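Local coordinates for SnoaL-like domain-containing protein (Sphaerobacter thermophilus, PDB 5TGN), which is of unknown function but belongs to the SnoaL-like family of the NTF2 clan, whose cone-shaped folds often hold a small-molecule pocket, at residues A[71-80]-A[90-98]. Residues are numbered along the deposited sequence; the frame is centred on the assembly and turned at random.
Sequences THRVVLHGVV and IEWIFDVDG
Strands 73-81 and 88-97 form a beta hairpin in the curved sheet of this SnoaL-like, NTF2-type fold, and Val74-Phe94, Leu76-Trp92 and Gly78-Ile90 are its hydrogen-bonded antiparallel pairs. In the middle one, Trp92 N gives a bond of 2.8 Å to Leu76 O and Leu76 N answers to Trp92 O. Large apolar residues suit the face carrying these pairs: helix 6-18 packs against Val74, Leu76 and Phe94, and a glycerol, probably from the crystallisation liquor, lies near Trp92; such molecules often mark pockets. The CD1 methyl of Leu76 reaches CE2 of Phe94 at 3.9 Å. The indole of Trp92 swings across toward the partner strand because CG stands beside its own backbone N (chi1 -68°), bringing CZ3 within 3.5 Å of Gly78 N. A beta carbon at Gly78 would run into the ring as it stands, which probably accounts for the glycine. Val80 CG2 lies at the edge of the indole, 3.9 Å from Trp92 CH2.

On the other face, which carries Arg73, Val75, His77, Glu91, Ile93 and Asp95, a second subunit packs against Arg73 and Ile93 and reaches Glu91. Here His77 and Glu91 lie alongside each other, and His77 NE2 donates to Glu91 OE2 at 2.8 Å, on the anti side of the carboxylate and somewhat out of its plane, with ring and carboxylate 47° apart. The remaining oxygen, OE1, bonds Asn107 and forms a salt bridge with Arg103 of the second subunit, so this buried carboxylate is gripped at both oxygens. A glutamine in place of Glu91 would probably leave that arginine without its countercharge and weaken the join between subunits. Farther along, Ile93 CG2 lies beside the extended Arg73 chain, 3.8 Å from NE. Arg73 and Asp95 make no direct salt bridge; one water accepts from Arg73 NE and donates to Asp95 OD1 at 2.8 Å, while another links OD1 to His72 O.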
ATOM      1  N   THR A  71      12.439  26.169   1.848  1.00 44.92           N
ATOM      2  CA  THR A  71      13.695  25.841   1.178  1.00 51.44           C
ATOM      3  C   THR A  71      13.968  24.343   1.174  1.00 41.66           C
ATOM      4  O   THR A  71      14.564  23.827   0.222  1.00 44.16           O
ATOM      5  CB  THR A  71      14.854  26.572   1.853  1.00 47.45           C
ATOM      6  OG1 THR A  71      14.484  27.929   2.084  1.00 56.21           O
ATOM      7  CG2 THR A  71      16.120  26.514   0.982  1.00 47.34           C
ATOM      8  N   HIS A  72      13.538  23.626   2.216  1.00 36.81           N
ATOM      9  CA  HIS A  72      13.955  22.246   2.395  1.00 31.69           C
ATOM     10  C   HIS A  72      12.813  21.254   2.579  1.00 31.95           C
ATOM     11  O   HIS A  72      13.078  20.053   2.647  1.00 26.38           O
ATOM     12  CB  HIS A  72      14.917  22.150   3.583  1.00 36.71           C
ATOM     13  CG  HIS A  72      16.049  23.137   3.499  1.00 44.55           C
ATOM     14  ND1 HIS A  72      16.064  24.318   4.210  1.00 46.07           N
ATOM     15  CD2 HIS A  72      17.172  23.142   2.740  1.00 42.96           C
ATOM     16  CE1 HIS A  72      17.165  24.993   3.918  1.00 53.63           C
ATOM     17  NE2 HIS A  72      17.852  24.302   3.026  1.00 50.30           N
ATOM     18  N   ARG A  73      11.560  21.697   2.625  1.00 29.96           N
ATOM     19  CA  ARG A  73      10.476  20.735   2.774  1.00 27.75           C
ATOM     20  C   ARG A  73       9.268  21.228   2.004  1.00 28.26           C
ATOM     21  O   ARG A  73       8.950  22.417   2.040  1.00 24.52           O
ATOM     22  CB  ARG A  73      10.130  20.510   4.248  1.00 37.14           C
ATOM     23  CG  ARG A  73       9.069  19.443   4.508  1.00 36.30           C
ATOM     24  CD  ARG A  73       8.993  19.146   6.016  1.00 41.68           C
ATOM     25  NE  ARG A  73       7.919  18.211   6.357  1.00 48.18           N
ATOM     26  CZ  ARG A  73       6.681  18.578   6.697  1.00 57.83           C
ATOM     27  NH1 ARG A  73       6.349  19.872   6.747  1.00 52.95           N
ATOM     28  NH2 ARG A  73       5.766  17.654   6.984  1.00 60.10           N
ATOM     29  N   VAL A  74       8.601  20.318   1.291  1.00 19.76           N
ATOM     30  CA  VAL A  74       7.372  20.658   0.574  1.00 19.30           C
ATOM     31  C   VAL A  74       6.328  19.583   0.868  1.00 19.77           C
ATOM     32  O   VAL A  74       6.629  18.382   0.802  1.00 24.26           O
ATOM     33  CB  VAL A  74       7.624  20.768  -0.944  1.00 22.58           C
ATOM     34  CG1 VAL A  74       6.324  21.015  -1.685  1.00 20.61           C
ATOM     35  CG2 VAL A  74       8.630  21.893  -1.253  1.00 26.03           C
ATOM     36  N   VAL A  75       5.101  20.007   1.160  1.00 20.89           N
ATOM     37  CA  VAL A  75       3.953  19.112   1.222  1.00 19.41           C
ATOM     38  C   VAL A  75       2.975  19.500   0.122  1.00 22.36           C
ATOM     39  O   VAL A  75       2.479  20.638   0.099  1.00 22.88           O
ATOM     40  CB  VAL A  75       3.276  19.155   2.594  1.00 20.08           C
ATOM     41  CG1 VAL A  75       2.090  18.174   2.649  1.00 20.52           C
ATOM     42  CG2 VAL A  75       4.296  18.868   3.700  1.00 25.19           C
ATOM     43  N   LEU A  76       2.675  18.552  -0.771  1.00 20.25           N
ATOM     44  CA  LEU A  76       1.594  18.708  -1.744  1.00 20.23           C
ATOM     45  C   LEU A  76       0.455  17.760  -1.398  1.00 18.43           C
ATOM     46  O   LEU A  76       0.693  16.626  -0.979  1.00 21.67           O
ATOM     47  CB  LEU A  76       2.049  18.403  -3.174  1.00 15.35           C
ATOM     48  CG  LEU A  76       3.319  19.074  -3.692  1.00 21.06           C
ATOM     49  CD1 LEU A  76       3.611  18.550  -5.095  1.00 20.86           C
ATOM     50  CD2 LEU A  76       3.175  20.614  -3.659  1.00 16.38           C
ATOM     51  N   HIS A  77      -0.779  18.228  -1.567  1.00 22.01           N
ATOM     52  CA  HIS A  77      -1.957  17.373  -1.559  1.00 19.22           C
ATOM     53  C   HIS A  77      -2.526  17.347  -2.967  1.00 25.15           C
ATOM     54  O   HIS A  77      -2.472  18.351  -3.684  1.00 28.32           O
ATOM     55  CB  HIS A  77      -3.005  17.865  -0.564  1.00 17.89           C
ATOM     56  CG  HIS A  77      -2.624  17.635   0.868  1.00 26.54           C
ATOM     57  ND1 HIS A  77      -3.500  17.822   1.912  1.00 29.41           N
ATOM     58  CD2 HIS A  77      -1.459  17.216   1.424  1.00 24.16           C
ATOM     59  CE1 HIS A  77      -2.891  17.534   3.052  1.00 34.08           C
ATOM     60  NE2 HIS A  77      -1.650  17.164   2.782  1.00 27.30           N
ATOM     61  N   GLY A  78      -3.037  16.192  -3.379  1.00 23.05           N
ATOM     62  CA  GLY A  78      -3.529  16.104  -4.742  1.00 24.47           C
ATOM     63  C   GLY A  78      -4.532  14.981  -4.888  1.00 23.62           C
ATOM     64  O   GLY A  78      -4.794  14.222  -3.952  1.00 20.99           O
ATOM     65  N   VAL A  79      -5.113  14.900  -6.083  1.00 17.92           N
ATOM     66  CA  VAL A  79      -6.088  13.874  -6.422  1.00 20.56           C
ATOM     67  C   VAL A  79      -5.480  13.059  -7.553  1.00 21.49           C
ATOM     68  O   VAL A  79      -5.041  13.624  -8.558  1.00 22.13           O
ATOM     69  CB  VAL A  79      -7.448  14.493  -6.827  1.00 21.79           C
ATOM     70  CG1 VAL A  79      -8.470  13.407  -7.181  1.00 18.95           C
ATOM     71  CG2 VAL A  79      -7.980  15.382  -5.726  1.00 28.97           C
ATOM     72  N   VAL A  80      -5.439  11.745  -7.392  1.00 16.15           N
ATOM     73  CA  VAL A  80      -4.977  10.844  -8.448  1.00 18.30           C
ATOM     74  C   VAL A  80      -6.195  10.147  -9.053  1.00 17.95           C
ATOM     75  O   VAL A  80      -6.943   9.473  -8.339  1.00 22.57           O
ATOM     76  CB  VAL A  80      -3.964   9.819  -7.918  1.00 19.16           C
ATOM     77  CG1 VAL A  80      -3.574   8.819  -9.039  1.00 21.78           C
ATOM     78  CG2 VAL A  80      -2.713  10.535  -7.377  1.00 21.82           C
ATOM     79  N   ILE A  90      -4.106  12.174  -2.090  1.00 18.33           N
ATOM     80  CA  ILE A  90      -2.727  11.784  -1.814  1.00 15.74           C
ATOM     81  C   ILE A  90      -1.965  12.977  -1.251  1.00 22.62           C
ATOM     82  O   ILE A  90      -2.187  14.119  -1.667  1.00 19.11           O
ATOM     83  CB  ILE A  90      -2.018  11.233  -3.075  1.00 18.63           C
ATOM     84  CG1 ILE A  90      -2.757  10.014  -3.648  1.00 21.92           C
ATOM     85  CG2 ILE A  90      -0.596  10.794  -2.755  1.00 16.27           C
ATOM     86  CD1 ILE A  90      -2.846   8.814  -2.705  1.00 22.27           C
ATOM     87  N   GLU A  91      -1.079  12.709  -0.302  1.00 16.87           N
ATOM     88  CA  GLU A  91      -0.176  13.711   0.239  1.00 15.85           C
ATOM     89  C   GLU A  91       1.248  13.287  -0.096  1.00 16.09           C
ATOM     90  O   GLU A  91       1.624  12.136   0.153  1.00 18.36           O
ATOM     91  CB  GLU A  91      -0.375  13.849   1.757  1.00 14.96           C
ATOM     92  CG  GLU A  91       0.717  14.627   2.516  1.00 19.96           C
ATOM     93  CD  GLU A  91       0.464  14.633   4.016  1.00 26.01           C
ATOM     94  OE1 GLU A  91       0.780  13.627   4.699  1.00 25.67           O
ATOM     95  OE2 GLU A  91      -0.115  15.609   4.505  1.00 24.80           O
ATOM     96  N   TRP A  92       2.025  14.201  -0.688  1.00 16.21           N
ATOM     97  CA  TRP A  92       3.439  13.981  -1.009  1.00 17.61           C
ATOM     98  C   TRP A  92       4.273  14.883  -0.106  1.00 16.64           C
ATOM     99  O   TRP A  92       4.108  16.106  -0.129  1.00 21.08           O
ATOM    100  CB  TRP A  92       3.735  14.306  -2.479  1.00 13.31           C
ATOM    101  CG  TRP A  92       3.108  13.378  -3.495  1.00 18.12           C
ATOM    102  CD1 TRP A  92       3.675  12.253  -4.060  1.00 16.83           C
ATOM    103  CD2 TRP A  92       1.819  13.527  -4.112  1.00 13.27           C
ATOM    104  NE1 TRP A  92       2.801  11.687  -4.965  1.00 16.16           N
ATOM    105  CE2 TRP A  92       1.656  12.449  -5.012  1.00 18.07           C
ATOM    106  CE3 TRP A  92       0.788  14.468  -3.986  1.00 17.06           C
ATOM    107  CZ2 TRP A  92       0.494  12.287  -5.790  1.00 22.01           C
ATOM    108  CZ3 TRP A  92      -0.361  14.306  -4.750  1.00 26.57           C
ATOM    109  CH2 TRP A  92      -0.500  13.213  -5.636  1.00 21.66           C
ATOM    110  N   ILE A  93       5.165  14.300   0.686  1.00 16.20           N
ATOM    111  CA  ILE A  93       6.032  15.088   1.575  1.00 16.77           C
ATOM    112  C   ILE A  93       7.447  14.964   1.041  1.00 18.12           C
ATOM    113  O   ILE A  93       8.013  13.872   1.075  1.00 16.58           O
ATOM    114  CB  ILE A  93       5.964  14.612   3.034  1.00 13.74           C
ATOM    115  CG1 ILE A  93       4.508  14.618   3.541  1.00 18.86           C
ATOM    116  CG2 ILE A  93       6.897  15.475   3.944  1.00 15.94           C
ATOM    117  CD1 ILE A  93       4.350  13.959   4.938  1.00 23.95           C
ATOM    118  N   PHE A  94       8.028  16.072   0.557  1.00 19.77           N
ATOM    119  CA  PHE A  94       9.371  16.086  -0.027  1.00 18.91           C
ATOM    120  C   PHE A  94      10.349  16.696   0.975  1.00 22.00           C
ATOM    121  O   PHE A  94      10.152  17.839   1.411  1.00 20.86           O
ATOM    122  CB  PHE A  94       9.423  16.926  -1.306  1.00 19.99           C
ATOM    123  CG  PHE A  94       8.569  16.440  -2.417  1.00 18.55           C
ATOM    124  CD1 PHE A  94       9.118  15.667  -3.446  1.00 17.51           C
ATOM    125  CD2 PHE A  94       7.227  16.797  -2.490  1.00 17.57           C
ATOM    126  CE1 PHE A  94       8.320  15.231  -4.520  1.00 19.93           C
ATOM    127  CE2 PHE A  94       6.415  16.341  -3.542  1.00 14.15           C
ATOM    128  CZ  PHE A  94       6.948  15.566  -4.547  1.00 18.87           C
ATOM    129  N   ASP A  95      11.403  15.952   1.330  1.00 23.06           N
ATOM    130  CA  ASP A  95      12.559  16.510   2.044  1.00 22.99           C
ATOM    131  C   ASP A  95      13.680  16.743   1.036  1.00 25.89           C
ATOM    132  O   ASP A  95      14.092  15.808   0.338  1.00 22.44           O
ATOM    133  CB  ASP A  95      13.037  15.574   3.167  1.00 22.58           C
ATOM    134  CG  ASP A  95      11.935  15.272   4.187  1.00 31.15           C
ATOM    135  OD1 ASP A  95      11.418  16.234   4.802  1.00 31.89           O
ATOM    136  OD2 ASP A  95      11.561  14.082   4.360  1.00 27.53           O
ATOM    137  N   VAL A  96      14.184  17.979   0.976  1.00 22.41           N
ATOM    138  CA  VAL A  96      15.103  18.418  -0.070  1.00 22.56           C
ATOM    139  C   VAL A  96      16.393  18.894   0.578  1.00 29.91           C
ATOM    140  O   VAL A  96      16.369  19.553   1.624  1.00 28.67           O
ATOM    141  CB  VAL A  96      14.471  19.536  -0.931  1.00 23.21           C
ATOM    142  CG1 VAL A  96      15.508  20.200  -1.870  1.00 28.77           C
ATOM    143  CG2 VAL A  96      13.246  18.992  -1.669  1.00 25.40           C
ATOM    144  N   ASP A  97      17.521  18.546  -0.039  1.00 28.15           N
ATOM    145  CA  ASP A  97      18.805  19.082   0.376  1.00 36.64           C
ATOM    146  C   ASP A  97      19.718  19.158  -0.840  1.00 39.89           C
ATOM    147  O   ASP A  97      19.716  18.259  -1.682  1.00 37.36           O
ATOM    148  CB  ASP A  97      19.442  18.230   1.485  1.00 46.52           C
ATOM    149  CG  ASP A  97      20.497  19.003   2.283  1.00 60.93           C
ATOM    150  OD1 ASP A  97      20.524  20.249   2.199  1.00 63.26           O
ATOM    151  OD2 ASP A  97      21.298  18.371   3.006  1.00 70.69           O
ATOM    152  N   GLY A  98      20.488  20.236  -0.930  1.00 45.19           N
ATOM    153  CA  GLY A  98      21.443  20.358  -2.020  1.00 52.28           C
ATOM    154  C   GLY A  98      20.805  20.241  -3.389  1.00 50.63           C
ATOM    155  O   GLY A  98      21.366  19.589  -4.279  1.00 55.66           O
TER
HETATM  156  O   HOH W   1      13.116  18.315   5.255  1.00 40.40           O
HETATM  157  O   HOH W   2       9.285  15.648   6.474  1.00 39.83           O